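Local atomic coordinates of N-acetylmuramoyl-L-alanine amidase domain-containing protein SAOUHSC_02979 (Staphylococcus aureus, PDB entry 5T1Q), a protein that probably cleaves amide bonds of bacterial cell-wall peptidoglycan, this chain being its C-terminal part, with a glucosaminidase-family domain and a CHAP domain. Residues 30-35 / 98-103; 58-63 / 93-98; 106-111 / 143-148. All blocks are in the same frame, centred on the assembly; numbering follows the deposited sequence.

Contact 1 (30-35 / 98-103); sequences DTRATS and SALAKS
One serine hydroxyl joins the two loops: Ser98 OG accepts the backbone N-H of Ala33 across the contact, 3.2 Å from Ala33 N, and also that of Leu100, 3.3 Å from Leu100 N. The second bond closes an ST turn, and both run at 154°. With OG opposite the backbone N (chi1 -179°), the hydroxyl reaches Ala33 while staying within range of the N-H two residues on. Serine suits this buried place, since its short side chain brings an acceptor among main-chain donors. Alanine suits the other side: Ala33 CB lies 3.8 Å from Ser98 CA, so the backbones can come close.

Two waters fill in the polar links. One accepts from Ala99 N and donates to Thr31 O; the other lies 2.6 Å from Ser98 OG and accepts from Arg32 NE at the guanidinium edge, in its plane. Over a face of the same group sits the methyl Leu100 CD2, 3.6 Å from Arg32 NE, giving the flat cation a greasy cover. The far nitrogens of Arg32 turn to other partners, NH1 to Glu92 in a salt bridge and NH2 to Thr124.

The segment 30-35 thus runs between helix 82-93, which carries Glu92, and strands 119-128 and 131-140, whose Phe122 and Phe139 pack against both Arg32 and Leu100.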
ATOM      1  N   ASP A  30      -4.907   9.423 -12.205  1.00 48.88           N
ATOM      2  CA  ASP A  30      -5.901   8.343 -12.050  1.00 48.37           C
ATOM      3  C   ASP A  30      -5.325   7.045 -11.465  1.00 44.96           C
ATOM      4  O   ASP A  30      -5.872   5.965 -11.677  1.00 44.82           O
ATOM      5  CB  ASP A  30      -6.648   8.078 -13.370  1.00 51.51           C
ATOM      6  CG  ASP A  30      -5.755   7.507 -14.467  1.00 52.76           C
ATOM      7  OD1 ASP A  30      -4.646   7.000 -14.170  1.00 50.24           O
ATOM      8  OD2 ASP A  30      -6.186   7.563 -15.641  1.00 55.18           O
ATOM      9  N   THR A  31      -4.230   7.163 -10.726  1.00 41.84           N
ATOM     10  CA  THR A  31      -3.637   6.006 -10.081  1.00 39.59           C
ATOM     11  C   THR A  31      -3.553   6.280  -8.594  1.00 36.86           C
ATOM     12  O   THR A  31      -3.047   7.319  -8.164  1.00 36.23           O
ATOM     13  CB  THR A  31      -2.261   5.632 -10.673  1.00 39.58           C
ATOM     14  OG1 THR A  31      -1.354   6.737 -10.549  1.00 40.22           O
ATOM     15  CG2 THR A  31      -2.413   5.239 -12.140  1.00 41.08           C
ATOM     16  N   ARG A  32      -4.093   5.352  -7.818  1.00 35.09           N
ATOM     17  CA  ARG A  32      -4.103   5.470  -6.372  1.00 33.82           C
ATOM     18  C   ARG A  32      -2.768   5.111  -5.740  1.00 32.56           C
ATOM     19  O   ARG A  32      -1.878   4.539  -6.371  1.00 32.54           O
ATOM     20  CB  ARG A  32      -5.154   4.536  -5.760  1.00 33.19           C
ATOM     21  CG  ARG A  32      -6.602   4.845  -6.110  1.00 34.18           C
ATOM     22  CD  ARG A  32      -7.558   3.932  -5.338  1.00 33.51           C
ATOM     23  NE  ARG A  32      -7.488   4.142  -3.886  1.00 32.24           N
ATOM     24  CZ  ARG A  32      -8.136   3.417  -2.966  1.00 31.56           C
ATOM     25  NH1 ARG A  32      -7.993   3.715  -1.679  1.00 30.45           N
ATOM     26  NH2 ARG A  32      -8.924   2.401  -3.318  1.00 31.94           N
ATOM     27  N   ALA A  33      -2.654   5.484  -4.476  1.00 31.81           N
ATOM     28  CA  ALA A  33      -1.547   5.115  -3.644  1.00 30.85           C
ATOM     29  C   ALA A  33      -2.195   4.645  -2.344  1.00 30.56           C
ATOM     30  O   ALA A  33      -3.127   5.281  -1.846  1.00 30.55           O
ATOM     31  CB  ALA A  33      -0.621   6.293  -3.405  1.00 30.91           C
ATOM     32  N   THR A  34      -1.765   3.487  -1.858  1.00 30.10           N
ATOM     33  CA  THR A  34      -2.238   2.926  -0.590  1.00 30.26           C
ATOM     34  C   THR A  34      -1.016   2.468   0.191  1.00 29.68           C
ATOM     35  O   THR A  34       0.054   2.311  -0.373  1.00 29.28           O
ATOM     36  CB  THR A  34      -3.227   1.763  -0.791  1.00 30.80           C
ATOM     37  OG1 THR A  34      -2.697   0.846  -1.748  1.00 31.40           O
ATOM     38  CG2 THR A  34      -4.573   2.262  -1.314  1.00 31.70           C
ATOM     39  N   SER A  35      -1.168   2.259   1.491  1.00 30.11           N
ATOM     40  CA  SER A  35      -0.024   1.889   2.334  1.00 29.66           C
ATOM     41  C   SER A  35       0.616   0.570   1.944  1.00 28.55           C
ATOM     42  O   SER A  35      -0.062  -0.353   1.534  1.00 29.32           O
ATOM     43  CB  SER A  35      -0.446   1.800   3.793  1.00 29.95           C
ATOM     44  OG  SER A  35      -1.036   3.008   4.219  1.00 31.56           O
ATOM     45  N   SER A  98      -1.950   9.875  -1.572  1.00 32.07           N
ATOM     46  CA  SER A  98      -2.655   9.490  -2.803  1.00 30.99           C
ATOM     47  C   SER A  98      -3.308  10.683  -3.520  1.00 32.03           C
ATOM     48  O   SER A  98      -3.801  11.604  -2.879  1.00 32.62           O
ATOM     49  CB  SER A  98      -3.736   8.472  -2.487  1.00 29.50           C
ATOM     50  OG  SER A  98      -4.432   8.061  -3.656  1.00 29.52           O
ATOM     51  N   ALA A  99      -3.331  10.635  -4.847  1.00 31.69           N
ATOM     52  CA  ALA A  99      -3.962  11.687  -5.643  1.00 33.31           C
ATOM     53  C   ALA A  99      -5.468  11.753  -5.356  1.00 33.71           C
ATOM     54  O   ALA A  99      -6.093  12.794  -5.531  1.00 34.46           O
ATOM     55  CB  ALA A  99      -3.709  11.462  -7.125  1.00 33.27           C
ATOM     56  N   LEU A 100      -6.029  10.627  -4.911  1.00 33.47           N
ATOM     57  CA  LEU A 100      -7.439  10.527  -4.537  1.00 33.95           C
ATOM     58  C   LEU A 100      -7.717  11.247  -3.211  1.00 34.13           C
ATOM     59  O   LEU A 100      -8.837  11.691  -2.970  1.00 33.70           O
ATOM     60  CB  LEU A 100      -7.835   9.049  -4.400  1.00 33.61           C
ATOM     61  CG  LEU A 100      -9.256   8.707  -3.949  1.00 34.15           C
ATOM     62  CD1 LEU A 100     -10.299   9.322  -4.869  1.00 35.26           C
ATOM     63  CD2 LEU A 100      -9.430   7.196  -3.887  1.00 34.00           C
ATOM     64  N   ALA A 101      -6.698  11.336  -2.359  1.00 34.12           N
ATOM     65  CA  ALA A 101      -6.836  11.966  -1.034  1.00 35.14           C
ATOM     66  C   ALA A 101      -6.524  13.449  -0.968  1.00 37.84           C
ATOM     67  O   ALA A 101      -6.919  14.096  -0.015  1.00 39.63           O
ATOM     68  CB  ALA A 101      -5.973  11.239  -0.032  1.00 33.82           C
ATOM     69  N   LYS A 102      -5.773  13.986  -1.923  1.00 40.61           N
ATOM     70  CA  LYS A 102      -5.470  15.426  -1.884  1.00 44.71           C
ATOM     71  C   LYS A 102      -6.341  16.206  -2.871  1.00 45.49           C
ATOM     72  O   LYS A 102      -7.204  15.623  -3.538  1.00 44.43           O
ATOM     73  CB  LYS A 102      -3.962  15.697  -2.027  1.00 47.46           C
ATOM     74  CG  LYS A 102      -3.218  14.928  -3.099  1.00 49.18           C
ATOM     75  CD  LYS A 102      -1.719  15.077  -2.882  1.00 51.18           C
ATOM     76  CE  LYS A 102      -0.926  14.299  -3.913  1.00 53.27           C
ATOM     77  NZ  LYS A 102       0.516  14.227  -3.537  1.00 56.24           N
ATOM     78  N   SER A 103      -6.154  17.521  -2.914  1.00 46.19           N
ATOM     79  CA  SER A 103      -6.942  18.375  -3.792  1.00 47.68           C
ATOM     80  C   SER A 103      -6.846  17.889  -5.238  1.00 46.47           C
ATOM     81  O   SER A 103      -5.773  17.477  -5.669  1.00 45.87           O
ATOM     82  CB  SER A 103      -6.468  19.830  -3.696  1.00 50.57           C
ATOM     83  OG  SER A 103      -7.180  20.669  -4.594  1.00 54.13           O
TER
HETATM   84  O   HOH W   1      -1.753   8.771  -6.066  1.00 29.20           O
HETATM   85  O   HOH W   2      -5.799   6.133  -2.526  1.00 26.96           O

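Contact 2 (58-63 / 93-98); sequences KDTRQF and SDSGRS
Phe63 lays its ring flat against the backbone of Ser95 and Gly96, and the rest of the contact is arranged beside this ring-on-backbone contact. Ser95 CA stands over the ring face as a CH-pi contact, 4.1 Å from the Phe63 centroid and 23° off the normal, while Gly96 N approaches the same face, also displaced from the ring centre, 3.6 Å from Phe63 CD1. A broad aromatic is well matched to a flat peptide, and glycine presents no side chain to hold it off. A chi1 of 175° swings the ring away from its own backbone N and onto the turn.

One helical turn earlier, Thr60 points its hydroxyl at that of Ser95. Their OG1 and OG atoms form a hydrogen bond in which either may donate, though the modelled separation is so short that its exact length is doubtful.

Asp59 and Arg97 meet nearly at right angles, their carboxylate and guanidinium planes 85° apart. The salt bridge between them includes a long, weak hydrogen bond, Arg97 NH1 to Asp59 OD2 at 3.4 Å. Arg97 holds Asp94 more firmly, side-on: NE bonds to Asp94 O at 3.1 Å, and NH2 to Asp94 OD1 at 2.8 Å, in the guanidinium plane but above that of the carboxylate. A bend in the arginine chain at chi3 folds the group back over its own turn. Asp94 O also accepts Arg97 N, and the two donors come from opposite faces of its carbonyl plane.

Ser93 OG, bonded to Ala89 O, accepts from Gly96 N in an ST motif. All this frames a type I' beta turn, Asp94 to Arg97, with the left-handed backbone at Ser95 and Gly96 that defines it, by which the chain leaves helix 82-93 in this glucosaminidase-family domain.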
ATOM      1  N   LYS A  58       7.336   9.857   8.615  1.00 53.91           N
ATOM      2  CA  LYS A  58       6.976  11.124   9.267  1.00 54.16           C
ATOM      3  C   LYS A  58       5.695  11.692   8.624  1.00 49.40           C
ATOM      4  O   LYS A  58       4.950  12.413   9.276  1.00 48.88           O
ATOM      5  CB  LYS A  58       8.115  12.158   9.250  1.00 57.35           C
ATOM      6  CG  LYS A  58       7.851  13.305  10.233  1.00 62.37           C
ATOM      7  CD  LYS A  58       8.973  14.336  10.333  1.00 67.06           C
ATOM      8  CE  LYS A  58       9.040  15.256   9.120  1.00 68.63           C
ATOM      9  NZ  LYS A  58      10.074  16.319   9.294  1.00 70.78           N
ATOM     10  N   ASP A  59       5.452  11.378   7.350  1.00 46.50           N
ATOM     11  CA  ASP A  59       4.212  11.807   6.686  1.00 45.70           C
ATOM     12  C   ASP A  59       2.997  11.221   7.403  1.00 41.29           C
ATOM     13  O   ASP A  59       2.016  11.922   7.621  1.00 41.20           O
ATOM     14  CB  ASP A  59       4.186  11.397   5.208  1.00 46.25           C
ATOM     15  CG  ASP A  59       5.116  12.240   4.338  1.00 49.13           C
ATOM     16  OD1 ASP A  59       5.398  13.408   4.695  1.00 49.78           O
ATOM     17  OD2 ASP A  59       5.540  11.740   3.274  1.00 49.58           O
ATOM     18  N   THR A  60       3.088   9.950   7.785  1.00 37.80           N
ATOM     19  CA  THR A  60       1.995   9.271   8.489  1.00 36.50           C
ATOM     20  C   THR A  60       1.719   9.932   9.839  1.00 37.90           C
ATOM     21  O   THR A  60       0.563  10.149  10.198  1.00 37.25           O
ATOM     22  CB  THR A  60       2.259   7.746   8.658  1.00 34.45           C
ATOM     23  OG1 THR A  60       2.432   7.130   7.369  1.00 32.21           O
ATOM     24  CG2 THR A  60       1.106   7.068   9.375  1.00 33.79           C
ATOM     25  N   ARG A  61       2.782  10.259  10.574  1.00 39.94           N
ATOM     26  CA  ARG A  61       2.653  10.935  11.878  1.00 40.97           C
ATOM     27  C   ARG A  61       1.926  12.276  11.724  1.00 41.40           C
ATOM     28  O   ARG A  61       1.001  12.571  12.472  1.00 42.05           O
ATOM     29  CB  ARG A  61       4.030  11.172  12.493  1.00 42.67           C
ATOM     30  CG  ARG A  61       4.736   9.925  13.026  1.00 43.36           C
ATOM     31  CD  ARG A  61       6.239  10.175  13.107  1.00 44.80           C
ATOM     32  NE  ARG A  61       6.921   9.411  14.148  1.00 46.44           N
ATOM     33  CZ  ARG A  61       7.234   8.117  14.095  1.00 46.57           C
ATOM     34  NH1 ARG A  61       7.888   7.566  15.118  1.00 47.05           N
ATOM     35  NH2 ARG A  61       6.894   7.362  13.047  1.00 45.93           N
ATOM     36  N   GLN A  62       2.346  13.080  10.751  1.00 40.91           N
ATOM     37  CA  GLN A  62       1.705  14.373  10.504  1.00 42.40           C
ATOM     38  C   GLN A  62       0.263  14.207   9.975  1.00 39.70           C
ATOM     39  O   GLN A  62      -0.614  14.996  10.308  1.00 38.79           O
ATOM     40  CB  GLN A  62       2.549  15.225   9.552  1.00 45.12           C
ATOM     41  CG  GLN A  62       3.926  15.582  10.105  1.00 48.15           C
ATOM     42  CD  GLN A  62       3.860  16.421  11.379  1.00 52.75           C
ATOM     43  OE1 GLN A  62       3.065  17.366  11.488  1.00 55.19           O
ATOM     44  NE2 GLN A  62       4.710  16.090  12.342  1.00 54.55           N
ATOM     45  N   PHE A  63       0.021  13.175   9.170  1.00 36.80           N
ATOM     46  CA  PHE A  63      -1.327  12.911   8.663  1.00 35.86           C
ATOM     47  C   PHE A  63      -2.266  12.547   9.823  1.00 35.85           C
ATOM     48  O   PHE A  63      -3.418  12.969   9.851  1.00 36.87           O
ATOM     49  CB  PHE A  63      -1.292  11.800   7.611  1.00 34.19           C
ATOM     50  CG  PHE A  63      -2.641  11.379   7.129  1.00 33.15           C
ATOM     51  CD1 PHE A  63      -3.330  12.147   6.194  1.00 33.93           C
ATOM     52  CD2 PHE A  63      -3.225  10.203   7.594  1.00 31.90           C
ATOM     53  CE1 PHE A  63      -4.580  11.749   5.733  1.00 33.26           C
ATOM     54  CE2 PHE A  63      -4.475   9.801   7.135  1.00 31.42           C
ATOM     55  CZ  PHE A  63      -5.152  10.577   6.207  1.00 31.98           C
ATOM     56  N   SER A  93      -5.525   6.081   1.880  1.00 31.93           N
ATOM     57  CA  SER A  93      -4.946   7.301   1.275  1.00 32.09           C
ATOM     58  C   SER A  93      -3.418   7.321   1.255  1.00 32.38           C
ATOM     59  O   SER A  93      -2.824   8.300   0.782  1.00 33.13           O
ATOM     60  CB  SER A  93      -5.384   8.521   2.070  1.00 32.27           C
ATOM     61  OG  SER A  93      -4.747   8.551   3.333  1.00 32.20           O
ATOM     62  N   ASP A  94      -2.793   6.270   1.787  1.00 31.96           N
ATOM     63  CA  ASP A  94      -1.325   6.185   1.936  1.00 32.23           C
ATOM     64  C   ASP A  94      -0.822   7.387   2.737  1.00 31.33           C
ATOM     65  O   ASP A  94       0.042   8.134   2.292  1.00 30.17           O
ATOM     66  CB  ASP A  94      -0.579   6.074   0.597  1.00 33.71           C
ATOM     67  CG  ASP A  94       0.945   5.897   0.786  1.00 35.93           C
ATOM     68  OD1 ASP A  94       1.369   5.373   1.845  1.00 35.92           O
ATOM     69  OD2 ASP A  94       1.720   6.315  -0.102  1.00 40.26           O
ATOM     70  N   SER A  95      -1.402   7.563   3.913  1.00 31.82           N
ATOM     71  CA  SER A  95      -1.060   8.662   4.814  1.00 33.19           C
ATOM     72  C   SER A  95      -1.195  10.032   4.155  1.00 33.37           C
ATOM     73  O   SER A  95      -0.358  10.904   4.343  1.00 34.60           O
ATOM     74  CB  SER A  95       0.343   8.451   5.361  1.00 33.55           C
ATOM     75  OG  SER A  95       0.442   7.153   5.947  1.00 33.18           O
ATOM     76  N   GLY A  96      -2.254  10.188   3.369  1.00 33.04           N
ATOM     77  CA  GLY A  96      -2.572  11.450   2.706  1.00 35.00           C
ATOM     78  C   GLY A  96      -1.889  11.733   1.385  1.00 35.30           C
ATOM     79  O   GLY A  96      -2.196  12.734   0.750  1.00 36.31           O
ATOM     80  N   ARG A  97      -1.005  10.836   0.942  1.00 34.50           N
ATOM     81  CA  ARG A  97      -0.221  11.053  -0.288  1.00 34.93           C
ATOM     82  C   ARG A  97      -0.917  10.706  -1.607  1.00 33.65           C
ATOM     83  O   ARG A  97      -0.520  11.201  -2.647  1.00 34.92           O
ATOM     84  CB  ARG A  97       1.122  10.320  -0.175  1.00 34.74           C
ATOM     85  CG  ARG A  97       1.967  10.902   0.952  1.00 37.30           C
ATOM     86  CD  ARG A  97       3.267  10.163   1.241  1.00 37.41           C
ATOM     87  NE  ARG A  97       3.046   8.800   1.710  1.00 37.22           N
ATOM     88  CZ  ARG A  97       3.969   8.025   2.281  1.00 38.83           C
ATOM     89  NH1 ARG A  97       5.192   8.486   2.538  1.00 40.48           N
ATOM     90  NH2 ARG A  97       3.653   6.780   2.650  1.00 39.10           N
ATOM     91  N   SER A  98      -1.950   9.875  -1.572  1.00 32.07           N
ATOM     92  CA  SER A  98      -2.655   9.490  -2.803  1.00 30.99           C
ATOM     93  C   SER A  98      -3.308  10.683  -3.520  1.00 32.03           C
ATOM     94  O   SER A  98      -3.801  11.604  -2.879  1.00 32.62           O
ATOM     95  CB  SER A  98      -3.736   8.472  -2.487  1.00 29.50           C
ATOM     96  OG  SER A  98      -4.432   8.061  -3.656  1.00 29.52           O
TER

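Contact 3 (106-111 / 143-148); sequences HNLFGI and PSTKES
His106 packs on the N-terminal end of helix 145-158, where Ser144 is the N-cap residue, within the glucosaminidase-family domain. The cap is modest: Ser144 OG accepts weakly from Lys146 N but donates a short bond to Glu147 OE2, 2.7 Å away, on the syn side but tilted out of the carboxylate plane. Serine fits because one small hydroxyl can face both the first turn of the helix and the glutamate within it.

Van der Waals and CH-pi contacts make up much of the interface. Ser144 CA lies over one face of the imidazole, 3.7 Å from the His106 ring centroid and 18° off its normal. The ring reaches this spot with CG beside its own backbone N (chi1 -55°), and ND1 is engaged by Tyr142 O. Nearby, the methyl groups of Leu108 slant across Thr145, with CD2 4.0 Å from Thr145 CG2. The Phe109 ring, which stacks on Tyr152, turns its edge to Ser148 OG.

Hydrogen bonds supply the rest. Leu108 N donates to Ser148 OG at 3.1 Å, almost straight at 168°, so a buried serine on the helix satisfies a loop N-H. The loop is also stiffened from within by Asn107, whose amide pairs with one residue at both ends: ND2 donates to Ile111 O at 2.9 Å, and OD1 accepts from Ile111 N. A water then ties the two segments together, donating to Asn107 OD1 at 3.1 Å and lying 2.7 Å from Ser148 OG.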
ATOM      1  N   HIS A 106      -9.963  14.936  -2.291  1.00 41.58           N
ATOM      2  CA  HIS A 106     -10.143  14.888  -0.826  1.00 41.67           C
ATOM      3  C   HIS A 106     -10.792  13.607  -0.236  1.00 40.39           C
ATOM      4  O   HIS A 106     -11.298  13.631   0.887  1.00 40.15           O
ATOM      5  CB  HIS A 106     -10.954  16.121  -0.369  1.00 44.82           C
ATOM      6  CG  HIS A 106     -10.377  17.438  -0.803  1.00 46.80           C
ATOM      7  ND1 HIS A 106     -10.913  18.184  -1.833  1.00 48.79           N
ATOM      8  CD2 HIS A 106      -9.329  18.153  -0.328  1.00 47.52           C
ATOM      9  CE1 HIS A 106     -10.216  19.298  -1.978  1.00 49.45           C
ATOM     10  NE2 HIS A 106      -9.252  19.306  -1.076  1.00 49.06           N
ATOM     11  N   ASN A 107     -10.758  12.503  -0.979  1.00 38.44           N
ATOM     12  CA  ASN A 107     -11.360  11.236  -0.543  1.00 37.12           C
ATOM     13  C   ASN A 107     -10.291  10.438   0.227  1.00 36.21           C
ATOM     14  O   ASN A 107      -9.402   9.824  -0.363  1.00 34.97           O
ATOM     15  CB  ASN A 107     -11.873  10.493  -1.781  1.00 36.72           C
ATOM     16  CG  ASN A 107     -12.663   9.229  -1.459  1.00 36.22           C
ATOM     17  OD1 ASN A 107     -12.618   8.696  -0.351  1.00 36.29           O
ATOM     18  ND2 ASN A 107     -13.402   8.746  -2.449  1.00 36.53           N
ATOM     19  N   LEU A 108     -10.396  10.462   1.549  1.00 36.60           N
ATOM     20  CA  LEU A 108      -9.423   9.824   2.424  1.00 35.77           C
ATOM     21  C   LEU A 108      -9.647   8.349   2.706  1.00 35.19           C
ATOM     22  O   LEU A 108      -8.714   7.666   3.160  1.00 35.32           O
ATOM     23  CB  LEU A 108      -9.410  10.534   3.774  1.00 36.57           C
ATOM     24  CG  LEU A 108      -9.133  12.022   3.782  1.00 37.77           C
ATOM     25  CD1 LEU A 108      -9.109  12.488   5.226  1.00 38.87           C
ATOM     26  CD2 LEU A 108      -7.822  12.336   3.082  1.00 37.82           C
ATOM     27  N   PHE A 109     -10.850   7.850   2.441  1.00 34.06           N
ATOM     28  CA  PHE A 109     -11.194   6.466   2.765  1.00 32.87           C
ATOM     29  C   PHE A 109     -11.411   5.547   1.578  1.00 32.06           C
ATOM     30  O   PHE A 109     -11.828   4.399   1.754  1.00 33.25           O
ATOM     31  CB  PHE A 109     -12.438   6.475   3.658  1.00 33.36           C
ATOM     32  CG  PHE A 109     -12.234   7.219   4.926  1.00 33.45           C
ATOM     33  CD1 PHE A 109     -12.408   8.589   4.971  1.00 34.59           C
ATOM     34  CD2 PHE A 109     -11.821   6.562   6.064  1.00 33.02           C
ATOM     35  CE1 PHE A 109     -12.181   9.291   6.135  1.00 35.20           C
ATOM     36  CE2 PHE A 109     -11.600   7.261   7.233  1.00 33.70           C
ATOM     37  CZ  PHE A 109     -11.771   8.625   7.268  1.00 34.46           C
ATOM     38  N   GLY A 110     -11.123   6.030   0.377  1.00 32.22           N
ATOM     39  CA  GLY A 110     -11.318   5.221  -0.827  1.00 32.32           C
ATOM     40  C   GLY A 110     -12.754   4.762  -1.016  1.00 32.89           C
ATOM     41  O   GLY A 110     -13.005   3.623  -1.414  1.00 33.57           O
ATOM     42  N   ILE A 111     -13.699   5.653  -0.734  1.00 33.98           N
ATOM     43  CA  ILE A 111     -15.116   5.331  -0.871  1.00 34.77           C
ATOM     44  C   ILE A 111     -15.525   5.551  -2.320  1.00 35.81           C
ATOM     45  O   ILE A 111     -15.340   6.644  -2.857  1.00 35.63           O
ATOM     46  CB  ILE A 111     -15.996   6.181   0.065  1.00 35.69           C
ATOM     47  CG1 ILE A 111     -15.499   6.063   1.508  1.00 35.41           C
ATOM     48  CG2 ILE A 111     -17.460   5.740  -0.022  1.00 36.69           C
ATOM     49  CD1 ILE A 111     -16.273   6.909   2.499  1.00 36.89           C
ATOM     50  N   PRO A 143     -15.673  18.388  -1.549  1.00 51.94           N
ATOM     51  CA  PRO A 143     -15.126  19.757  -1.587  1.00 54.00           C
ATOM     52  C   PRO A 143     -13.885  19.914  -0.699  1.00 53.54           C
ATOM     53  O   PRO A 143     -13.030  20.754  -0.973  1.00 53.95           O
ATOM     54  CB  PRO A 143     -16.274  20.626  -1.040  1.00 56.14           C
ATOM     55  CG  PRO A 143     -17.497  19.781  -1.104  1.00 55.29           C
ATOM     56  CD  PRO A 143     -17.048  18.357  -1.016  1.00 52.77           C
ATOM     57  N   SER A 144     -13.823  19.122   0.373  1.00 53.46           N
ATOM     58  CA  SER A 144     -12.696  19.137   1.304  1.00 53.58           C
ATOM     59  C   SER A 144     -12.685  17.843   2.130  1.00 51.89           C
ATOM     60  O   SER A 144     -13.594  17.014   2.018  1.00 50.96           O
ATOM     61  CB  SER A 144     -12.789  20.345   2.236  1.00 56.45           C
ATOM     62  OG  SER A 144     -13.909  20.243   3.092  1.00 57.75           O
ATOM     63  N   THR A 145     -11.661  17.673   2.960  1.00 50.36           N
ATOM     64  CA  THR A 145     -11.567  16.487   3.808  1.00 49.00           C
ATOM     65  C   THR A 145     -12.611  16.492   4.932  1.00 49.12           C
ATOM     66  O   THR A 145     -12.828  15.469   5.573  1.00 48.93           O
ATOM     67  CB  THR A 145     -10.159  16.311   4.397  1.00 47.96           C
ATOM     68  OG1 THR A 145      -9.817  17.454   5.176  1.00 49.84           O
ATOM     69  CG2 THR A 145      -9.137  16.139   3.289  1.00 47.46           C
ATOM     70  N   LYS A 146     -13.240  17.639   5.173  1.00 52.05           N
ATOM     71  CA  LYS A 146     -14.310  17.730   6.171  1.00 53.28           C
ATOM     72  C   LYS A 146     -15.464  16.790   5.782  1.00 51.45           C
ATOM     73  O   LYS A 146     -15.926  15.999   6.602  1.00 49.83           O
ATOM     74  CB  LYS A 146     -14.825  19.171   6.279  1.00 57.02           C
ATOM     75  CG  LYS A 146     -15.931  19.378   7.312  1.00 59.53           C
ATOM     76  CD  LYS A 146     -16.401  20.828   7.396  1.00 63.14           C
ATOM     77  CE  LYS A 146     -17.161  21.272   6.152  1.00 64.68           C
ATOM     78  NZ  LYS A 146     -17.643  22.678   6.266  1.00 68.32           N
ATOM     79  N   GLU A 147     -15.909  16.881   4.528  1.00 51.03           N
ATOM     80  CA  GLU A 147     -17.007  16.047   4.041  1.00 50.71           C
ATOM     81  C   GLU A 147     -16.610  14.574   3.886  1.00 47.59           C
ATOM     82  O   GLU A 147     -17.477  13.710   3.880  1.00 46.38           O
ATOM     83  CB  GLU A 147     -17.587  16.575   2.712  1.00 52.99           C
ATOM     84  CG  GLU A 147     -18.263  17.954   2.770  1.00 56.78           C
ATOM     85  CD  GLU A 147     -17.296  19.138   2.703  1.00 59.26           C
ATOM     86  OE1 GLU A 147     -17.718  20.278   3.021  1.00 62.30           O
ATOM     87  OE2 GLU A 147     -16.119  18.942   2.323  1.00 59.85           O
ATOM     88  N   SER A 148     -15.312  14.293   3.743  1.00 45.09           N
ATOM     89  CA  SER A 148     -14.834  12.909   3.618  1.00 42.05           C
ATOM     90  C   SER A 148     -14.975  12.161   4.942  1.00 40.60           C
ATOM     91  O   SER A 148     -15.497  11.050   4.978  1.00 39.17           O
ATOM     92  CB  SER A 148     -13.377  12.878   3.148  1.00 41.13           C
ATOM     93  OG  SER A 148     -12.903  11.548   3.001  1.00 39.16           O
TER
HETATM   94  O   HOH W   3     -14.347   9.455   2.146  1.00 42.90           O

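How the contacts relate
The three contacts follow one loop, the chain after helix 82-93, as it meets different partners. Contacts 1 and 2 share Ser98, and their centres lie about 11 Å apart; Ala101 CB of contact 1 packs 3.5 Å from Ser93 CB of contact 2. Contact 3, about 11 Å between centres from contact 1 and 14 Å from contact 2, is joined to contact 1 by a probable backbone hydrogen bond, Leu100 O to Asn107 N at 2.9 Å, and to contact 2 where Ser93 CB approaches Leu108 O. The sodium-binding residues His276, Asn279, Asn280 and Glu302 belong to the CHAP part of the chain, and none of the three contacts includes them.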